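Local coordinates for putative secreted glycosylhydrolase (Parabacteroides distasonis ATCC 8503, PDB 3IMM), which probably acts as a secreted hydrolase of the 3-keto-disaccharide hydrolase family, with a substrate that is not established, at residues 144-148 with 149-153; 13-17 with 18-22; 168-171 with 172-175; 72-75 with 76-79. All blocks are in the same frame, centred on the assembly; numbering follows the deposited sequence.

Contact 1: 144-148 with 149-153; sequences TEMDM and SKWTS
One carboxylate oxygen, D147 OD1, is gripped twice by S149, whose backbone N and hydroxyl both reach it from the same face of the carboxylate plane. S149 OG lies 2.6 Å from D147 OD1, and S149 N 3.0 Å from the same atom, closing an Asx turn. With CG anti to the backbone N (chi1 -179°), the carboxylate of D147 swings forward over the start of the 3-10 turn. Replacing D147 by an alanine would probably leave the amide and hydroxyl of S149 without their shared acceptor and the turn less firmly set. Behind it K150 N bonds to D147 O at 3.0 Å, and W151 N to the carbonyl oxygen of M148. That turn brings W151 back against M146, modelled as selenomethionine; methionine's long flexible chain suits lying on an indole. M146 CE sits over the six-membered ring, 3.4 Å from its centroid, and SE is also above that face, a Met-aromatic contact. D147 O meets the ring's edge in its plane, 3.3 Å from W151 CE3. Strand 141-147, which ends here, borders the six-stranded sheet beside strand 133-138, while W151 continues into the loops, with NE1 bonded to N157 and its ring meeting H107.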
# COMPACT_ATOMS: atom_id res chain seq x y z
N THR A 144 -0.81 0.84 -12.49
CA THR A 144 -1.86 1.69 -11.95
C THR A 144 -1.42 3.12 -12.01
O THR A 144 -0.29 3.44 -11.67
CB THR A 144 -2.20 1.27 -10.48
OG1 THR A 144 -2.47 -0.13 -10.47
CG2 THR A 144 -3.39 2.06 -9.89
N GLU A 145 -2.34 3.97 -12.45
CA GLU A 145 -2.11 5.42 -12.55
C GLU A 145 -3.40 6.11 -12.17
O GLU A 145 -4.38 6.07 -12.92
CB GLU A 145 -1.75 5.85 -13.97
CG GLU A 145 -0.30 6.00 -14.18
CD GLU A 145 0.03 6.52 -15.54
OE1 GLU A 145 -0.18 5.79 -16.52
OE2 GLU A 145 0.49 7.66 -15.62
N MSE A 146 -3.40 6.74 -11.01
CA MSE A 146 -4.57 7.40 -10.50
C MSE A 146 -4.34 8.89 -10.54
O MSE A 146 -3.33 9.39 -10.05
CB MSE A 146 -4.77 7.03 -9.03
CG MSE A 146 -5.85 7.87 -8.36
SE MSE A 146 -6.45 7.17 -6.66
CE MSE A 146 -7.77 5.98 -7.19
N ASP A 147 -5.32 9.61 -11.06
CA ASP A 147 -5.48 11.06 -10.78
C ASP A 147 -6.65 11.25 -9.82
O ASP A 147 -7.79 11.26 -10.24
CB ASP A 147 -5.70 11.85 -12.08
CG ASP A 147 -5.84 13.37 -11.85
OD1 ASP A 147 -6.06 13.85 -10.71
OD2 ASP A 147 -5.80 14.08 -12.86
N MSE A 148 -6.34 11.50 -8.56
CA MSE A 148 -7.30 11.64 -7.47
C MSE A 148 -8.37 12.70 -7.69
O MSE A 148 -9.44 12.63 -7.07
CB MSE A 148 -6.58 11.90 -6.13
CG MSE A 148 -5.64 10.81 -5.74
SE MSE A 148 -4.55 11.22 -4.25
CE MSE A 148 -5.90 11.25 -2.84
N SER A 149 -8.11 13.65 -8.59
CA SER A 149 -9.07 14.73 -8.87
C SER A 149 -10.32 14.20 -9.54
O SER A 149 -11.35 14.83 -9.42
CB SER A 149 -8.46 15.88 -9.69
OG SER A 149 -8.08 15.44 -10.95
N LYS A 150 -10.24 13.02 -10.16
CA LYS A 150 -11.41 12.38 -10.78
C LYS A 150 -12.34 11.79 -9.75
O LYS A 150 -13.50 11.53 -10.05
CB LYS A 150 -11.00 11.27 -11.73
CG LYS A 150 -10.17 11.72 -12.93
CD LYS A 150 -9.60 10.52 -13.73
CE LYS A 150 -10.66 9.81 -14.60
NZ LYS A 150 -10.32 8.34 -14.74
N TRP A 151 -11.86 11.56 -8.54
CA TRP A 151 -12.66 10.88 -7.51
C TRP A 151 -13.47 11.92 -6.72
O TRP A 151 -13.17 12.21 -5.55
CB TRP A 151 -11.75 10.04 -6.59
CG TRP A 151 -11.55 8.66 -7.11
CD1 TRP A 151 -12.17 7.52 -6.67
CD2 TRP A 151 -10.71 8.27 -8.20
NE1 TRP A 151 -11.76 6.44 -7.43
CE2 TRP A 151 -10.87 6.89 -8.38
CE3 TRP A 151 -9.86 8.95 -9.05
CZ2 TRP A 151 -10.21 6.19 -9.38
CZ3 TRP A 151 -9.17 8.23 -10.04
CH2 TRP A 151 -9.35 6.88 -10.18
N THR A 152 -14.46 12.49 -7.40
CA THR A 152 -15.33 13.49 -6.84
C THR A 152 -16.38 12.86 -5.92
O THR A 152 -16.88 13.51 -5.02
CB THR A 152 -16.01 14.30 -7.93
OG1 THR A 152 -16.62 13.39 -8.85
CG2 THR A 152 -15.01 15.22 -8.64
N SER A 153 -16.65 11.58 -6.13
CA SER A 153 -17.55 10.82 -5.27
C SER A 153 -16.78 9.94 -4.28
O SER A 153 -15.77 9.29 -4.62
CB SER A 153 -18.52 9.98 -6.13
OG SER A 153 -19.29 9.05 -5.38

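Contact 2: 13-17 with 18-22; sequences KNLEN and ANYNP
L15 and Y20 cross at about a right angle just beyond a type I beta turn that runs from L15 to A18, in a protein of the concanavalin clan. The turn is closed by A18 N, which donates to L15 O at 3.0 Å. Both side chains leave the backbone heading for the opposite segment. In the tyrosine, CG lies between the backbone N and the carbonyl carbon (chi1 66°), which brings the ring back against L15. L15 CD1 lies over one face, off toward the rim, 4.2 Å from the centroid of the Y20 ring in a CH-pi contact. Nearer the backbone, L15 CB comes within 3.5 Å of Y20 CE1. Leucine suits the place, since CD1 can lie over the ring while CB, on the same side, meets the end that carries CE1 and OH. A18, with only a methyl group, fits beside L15, its CB 4.4 Å from L15 CB, and it also touches F11 and I40. Beyond the tyrosine lie I40 and W25, so the ring joins the turn to strands 40-42 and 25-28. Within the turn, E16 folds its side chain back toward K13: its carboxylate takes a hydrogen bond from the lysine backbone, with K13 N 2.8 Å from E16 OE2 and approaching from above the carboxylate plane.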
# COMPACT_ATOMS: atom_id res chain seq x y z
N LYS A 13 17.45 2.82 10.26
CA LYS A 13 18.00 1.54 10.71
C LYS A 13 17.34 1.14 12.01
O LYS A 13 17.04 1.97 12.86
CB LYS A 13 19.49 1.66 10.95
CG LYS A 13 20.27 2.25 9.80
CD LYS A 13 21.67 2.70 10.30
CE LYS A 13 22.75 1.75 9.86
NZ LYS A 13 22.87 1.75 8.35
N ASN A 14 17.10 -0.16 12.14
CA ASN A 14 16.49 -0.74 13.34
C ASN A 14 15.14 -0.11 13.70
O ASN A 14 14.79 -0.00 14.89
CB ASN A 14 17.48 -0.64 14.51
CG ASN A 14 18.84 -1.16 14.13
OD1 ASN A 14 18.95 -2.20 13.47
ND2 ASN A 14 19.87 -0.40 14.48
N LEU A 15 14.42 0.31 12.67
CA LEU A 15 13.11 0.93 12.80
C LEU A 15 13.13 2.22 13.66
O LEU A 15 12.09 2.67 14.13
CB LEU A 15 12.05 -0.10 13.26
CG LEU A 15 11.97 -1.41 12.42
CD1 LEU A 15 11.01 -2.46 13.01
CD2 LEU A 15 11.59 -1.13 10.98
N GLU A 16 14.30 2.85 13.77
CA GLU A 16 14.48 4.05 14.60
C GLU A 16 13.56 5.20 14.22
O GLU A 16 13.19 6.02 15.07
CB GLU A 16 15.93 4.52 14.53
CG GLU A 16 16.35 4.96 13.11
CD GLU A 16 17.85 5.11 12.90
OE1 GLU A 16 18.58 5.33 13.89
OE2 GLU A 16 18.28 5.03 11.73
N ASN A 17 13.18 5.26 12.93
CA ASN A 17 12.32 6.32 12.42
C ASN A 17 10.87 5.91 12.19
O ASN A 17 10.15 6.60 11.48
CB ASN A 17 12.89 6.90 11.12
CG ASN A 17 14.27 7.45 11.32
OD1 ASN A 17 14.59 7.91 12.40
ND2 ASN A 17 15.11 7.40 10.29
N ALA A 18 10.44 4.84 12.88
CA ALA A 18 9.07 4.37 12.80
C ALA A 18 8.33 4.41 14.13
O ALA A 18 8.94 4.29 15.21
CB ALA A 18 9.04 2.93 12.26
N ASN A 19 7.01 4.63 14.07
CA ASN A 19 6.15 4.43 15.23
C ASN A 19 5.49 3.07 15.04
O ASN A 19 4.81 2.80 14.04
CB ASN A 19 5.07 5.51 15.39
CG ASN A 19 5.63 6.88 15.79
OD1 ASN A 19 5.27 7.90 15.19
ND2 ASN A 19 6.48 6.91 16.80
N TYR A 20 5.74 2.22 16.02
CA TYR A 20 5.25 0.85 16.03
C TYR A 20 5.42 0.23 17.43
O TYR A 20 6.22 0.69 18.26
CB TYR A 20 6.04 -0.01 15.05
CG TYR A 20 7.47 -0.16 15.45
CD1 TYR A 20 8.36 0.89 15.30
CD2 TYR A 20 7.92 -1.32 16.07
CE1 TYR A 20 9.67 0.77 15.73
CE2 TYR A 20 9.23 -1.47 16.48
CZ TYR A 20 10.10 -0.42 16.32
OH TYR A 20 11.41 -0.56 16.73
N ASN A 21 4.70 -0.85 17.63
CA ASN A 21 4.87 -1.71 18.76
C ASN A 21 5.89 -2.82 18.44
O ASN A 21 5.64 -3.63 17.53
CB ASN A 21 3.52 -2.34 19.09
CG ASN A 21 3.58 -3.21 20.32
OD1 ASN A 21 4.66 -3.54 20.81
ND2 ASN A 21 2.42 -3.59 20.83
N PRO A 22 7.01 -2.90 19.18
CA PRO A 22 7.99 -3.95 18.85
C PRO A 22 7.54 -5.39 19.12
O PRO A 22 8.26 -6.31 18.73
CB PRO A 22 9.19 -3.62 19.75
CG PRO A 22 8.90 -2.24 20.34
CD PRO A 22 7.43 -2.07 20.33

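Contact 3: 168-171 with 172-175; sequences PKPF and AELP
L174 folds back over K169, P170 and F171 through two successive 3-10 turns, in which E173 N donates to P170 O at 3.1 Å and L174 N to F171 O at 3.2 Å. Followed outward, the leucine side chain starts with CB, which lies 3.5 Å from F171 O, over the carbonyl its own amide is bonded to. Beyond CG the two branches part. CD1 turns to the lysine and meets the methylene of K169, CB, at 3.8 Å, with P170 O only a little farther away. CD2 goes the other way, to the phenylalanine, and comes within 3.4 Å of F171 CD1, with CE1 almost as near. The torsion behind this, chi1 -120°, lies away from the staggered positions, an unusual setting for leucine that should be read with some caution. The side chains of L174 and F171 run side by side and point the same way, and a forked aliphatic group suits a place that must touch a lysine stem and an aromatic ring at once. The ring of F171 in turn stacks on H107, and F171 and L174 both reach V80 of strand 80-85. P170, lacking an N-H, opens the turns simply as an acceptor. K169 NZ is hydrogen-bonded to N78 OD1. On the backbone side, one water donates to both carbonyls, at 2.7 Å from F171 O and 2.6 Å from L174 O.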
# COMPACT_ATOMS: atom_id res chain seq x y z
N PRO A 168 -15.54 6.65 2.89
CA PRO A 168 -16.48 7.61 2.35
C PRO A 168 -15.90 8.93 1.83
O PRO A 168 -16.59 9.67 1.15
CB PRO A 168 -17.43 7.86 3.54
CG PRO A 168 -16.60 7.71 4.71
CD PRO A 168 -15.56 6.65 4.36
N LYS A 169 -14.65 9.23 2.13
CA LYS A 169 -14.13 10.57 1.85
C LYS A 169 -13.67 10.64 0.40
O LYS A 169 -12.80 9.85 0.02
CB LYS A 169 -12.97 10.91 2.79
CG LYS A 169 -13.37 10.83 4.25
CD LYS A 169 -12.55 11.78 5.08
CE LYS A 169 -12.88 11.65 6.57
NZ LYS A 169 -12.05 12.60 7.38
N PRO A 170 -14.26 11.56 -0.40
CA PRO A 170 -13.89 11.67 -1.82
C PRO A 170 -12.39 11.88 -1.99
O PRO A 170 -11.82 12.78 -1.36
CB PRO A 170 -14.67 12.90 -2.30
CG PRO A 170 -15.80 13.03 -1.38
CD PRO A 170 -15.28 12.55 -0.04
N PHE A 171 -11.74 11.06 -2.80
CA PHE A 171 -10.29 11.20 -2.99
C PHE A 171 -9.89 12.52 -3.63
O PHE A 171 -8.77 12.97 -3.41
CB PHE A 171 -9.70 9.99 -3.74
CG PHE A 171 -9.34 8.80 -2.83
CD1 PHE A 171 -9.89 8.66 -1.56
CD2 PHE A 171 -8.49 7.80 -3.28
CE1 PHE A 171 -9.57 7.56 -0.73
CE2 PHE A 171 -8.16 6.73 -2.47
CZ PHE A 171 -8.71 6.60 -1.20
N ALA A 172 -10.79 13.16 -4.39
CA ALA A 172 -10.54 14.48 -4.94
C ALA A 172 -10.29 15.56 -3.89
O ALA A 172 -9.68 16.58 -4.21
CB ALA A 172 -11.67 14.92 -5.88
N GLU A 173 -10.73 15.34 -2.66
CA GLU A 173 -10.57 16.34 -1.61
C GLU A 173 -9.61 15.85 -0.51
O GLU A 173 -9.43 16.51 0.51
CB GLU A 173 -11.93 16.73 -1.02
CG GLU A 173 -13.16 16.51 -1.92
CD GLU A 173 -13.32 17.51 -3.06
OE1 GLU A 173 -12.61 18.53 -3.10
OE2 GLU A 173 -14.20 17.25 -3.93
N LEU A 174 -9.01 14.68 -0.73
CA LEU A 174 -8.02 14.15 0.19
C LEU A 174 -6.70 14.95 0.07
O LEU A 174 -6.27 15.29 -1.06
CB LEU A 174 -7.81 12.65 -0.07
CG LEU A 174 -8.10 11.68 1.09
CD1 LEU A 174 -9.45 11.86 1.69
CD2 LEU A 174 -7.89 10.29 0.64
N PRO A 175 -6.10 15.32 1.22
CA PRO A 175 -4.73 15.83 1.22
C PRO A 175 -3.73 14.84 0.62
O PRO A 175 -3.90 13.61 0.75
CB PRO A 175 -4.44 16.04 2.72
CG PRO A 175 -5.80 16.21 3.36
CD PRO A 175 -6.72 15.34 2.57
O HOH W 1 -6.80 14.81 -3.59

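Contact 4: 72-75 with 76-79; sequences TKDW and IPNS
W75 O accepts two hydrogen bonds from the residues that follow, one on each face of its carbonyl plane. N78 N reaches it at 3.0 Å and closes a beta turn through I76 and P77, while S79 OG, at 2.7 Å from W75 O, comes from the opposite face. The preceding carbonyl is answered too: the amide of N78 points its ND2 at D74 O, 2.7 Å away, nearly in line with the C=O bond (163°) and close to the asparagine's own amide plane. Asparagine suits this place because its two ends serve two partners, OD1 being taken by K169. P77 has no N-H to spend, and its CD rests 3.5 Å from D74 OD1. That carboxylate oxygen also receives a bond from a water, which in turn accepts from I76 N at 3.2 Å, so the amide of I76 is met as well; D74 N goes to D71 OD1. W75 CG sits between the backbone N and the carbonyl carbon (chi1 66°), which turns the indole alongside I76. There I76 CG1 stands over the centre of the six-membered ring of W75, 3.5 Å from its centroid. S79 OG lies at the ring's edge. Exchanging W75 for a serine is likely to strip I76 of the flat surface it lies on and open a gap beside S79. The whole bend joins strand 62-69 to strand 80-85 in the five-stranded sheet; the W75 ring packs on V66 and C69 and meets W41 edge-to-face, while N78 pairs with T70 through the backbone.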
# COMPACT_ATOMS: atom_id res chain seq x y z
N THR A 72 -3.03 8.57 11.98
CA THR A 72 -2.58 7.16 12.09
C THR A 72 -3.48 6.30 13.03
O THR A 72 -3.47 5.07 12.95
CB THR A 72 -1.12 7.08 12.50
OG1 THR A 72 -0.98 7.69 13.78
CG2 THR A 72 -0.24 7.81 11.50
N LYS A 73 -4.29 6.94 13.87
CA LYS A 73 -5.28 6.20 14.71
C LYS A 73 -6.53 5.86 13.86
O LYS A 73 -6.87 4.69 13.69
CB LYS A 73 -5.65 6.98 15.99
N ASP A 74 -7.15 6.88 13.27
CA ASP A 74 -8.29 6.70 12.36
C ASP A 74 -7.86 6.78 10.89
O ASP A 74 -8.30 7.65 10.12
CB ASP A 74 -9.36 7.77 12.68
CG ASP A 74 -10.66 7.58 11.89
OD1 ASP A 74 -11.00 6.43 11.56
OD2 ASP A 74 -11.33 8.59 11.63
N TRP A 75 -7.02 5.83 10.50
CA TRP A 75 -6.30 5.92 9.23
C TRP A 75 -7.10 5.47 8.02
O TRP A 75 -6.90 5.96 6.93
CB TRP A 75 -4.99 5.11 9.29
CG TRP A 75 -5.11 3.59 9.42
CD1 TRP A 75 -5.06 2.85 10.58
CD2 TRP A 75 -5.20 2.63 8.35
NE1 TRP A 75 -5.12 1.51 10.29
CE2 TRP A 75 -5.21 1.34 8.94
CE3 TRP A 75 -5.27 2.73 6.96
CZ2 TRP A 75 -5.31 0.17 8.19
CZ3 TRP A 75 -5.37 1.57 6.20
CH2 TRP A 75 -5.40 0.29 6.82
N ILE A 76 -8.04 4.55 8.25
CA ILE A 76 -8.68 3.84 7.16
C ILE A 76 -9.39 4.82 6.21
O ILE A 76 -9.18 4.74 5.00
CB ILE A 76 -9.61 2.73 7.71
CG1 ILE A 76 -8.78 1.56 8.24
CG2 ILE A 76 -10.56 2.21 6.61
CD1 ILE A 76 -9.51 0.71 9.29
N PRO A 77 -10.23 5.74 6.74
CA PRO A 77 -10.84 6.73 5.87
C PRO A 77 -9.97 7.95 5.56
O PRO A 77 -10.35 8.76 4.74
CB PRO A 77 -12.10 7.18 6.66
CG PRO A 77 -11.86 6.80 8.08
CD PRO A 77 -10.66 5.89 8.14
N ASN A 78 -8.81 8.09 6.18
CA ASN A 78 -8.00 9.30 6.00
C ASN A 78 -6.68 8.95 5.36
O ASN A 78 -5.64 9.36 5.84
CB ASN A 78 -7.79 10.01 7.34
CG ASN A 78 -9.09 10.46 7.97
OD1 ASN A 78 -9.80 11.25 7.40
ND2 ASN A 78 -9.41 9.92 9.12
N SER A 79 -6.73 8.19 4.27
CA SER A 79 -5.51 7.72 3.63
C SER A 79 -5.80 7.11 2.26
O SER A 79 -6.95 6.88 1.89
CB SER A 79 -4.77 6.68 4.50
OG SER A 79 -5.53 5.47 4.64
O HOH W 2 -9.61 3.69 10.87

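In the fold
From the N terminus the four contacts follow in series, none nested in or crossing another. Contact 2 closes the bend between strand 8-9, at the border of the six-stranded sheet, and strand 18-19, at the border of the five-stranded one. Contact 4 closes the loop between strands 62-69 and 80-85 of the five-stranded sheet. Contact 1 then turns the chain off strand 141-147, and contact 3 bends the same long connection before strand 179-182. Contact 3 touches two others: its A172 N probably bonds to W151 O of contact 1, and it also meets contact 4. Contact 2 touches none of them; its nearest atoms are about 6 Å from contact 4.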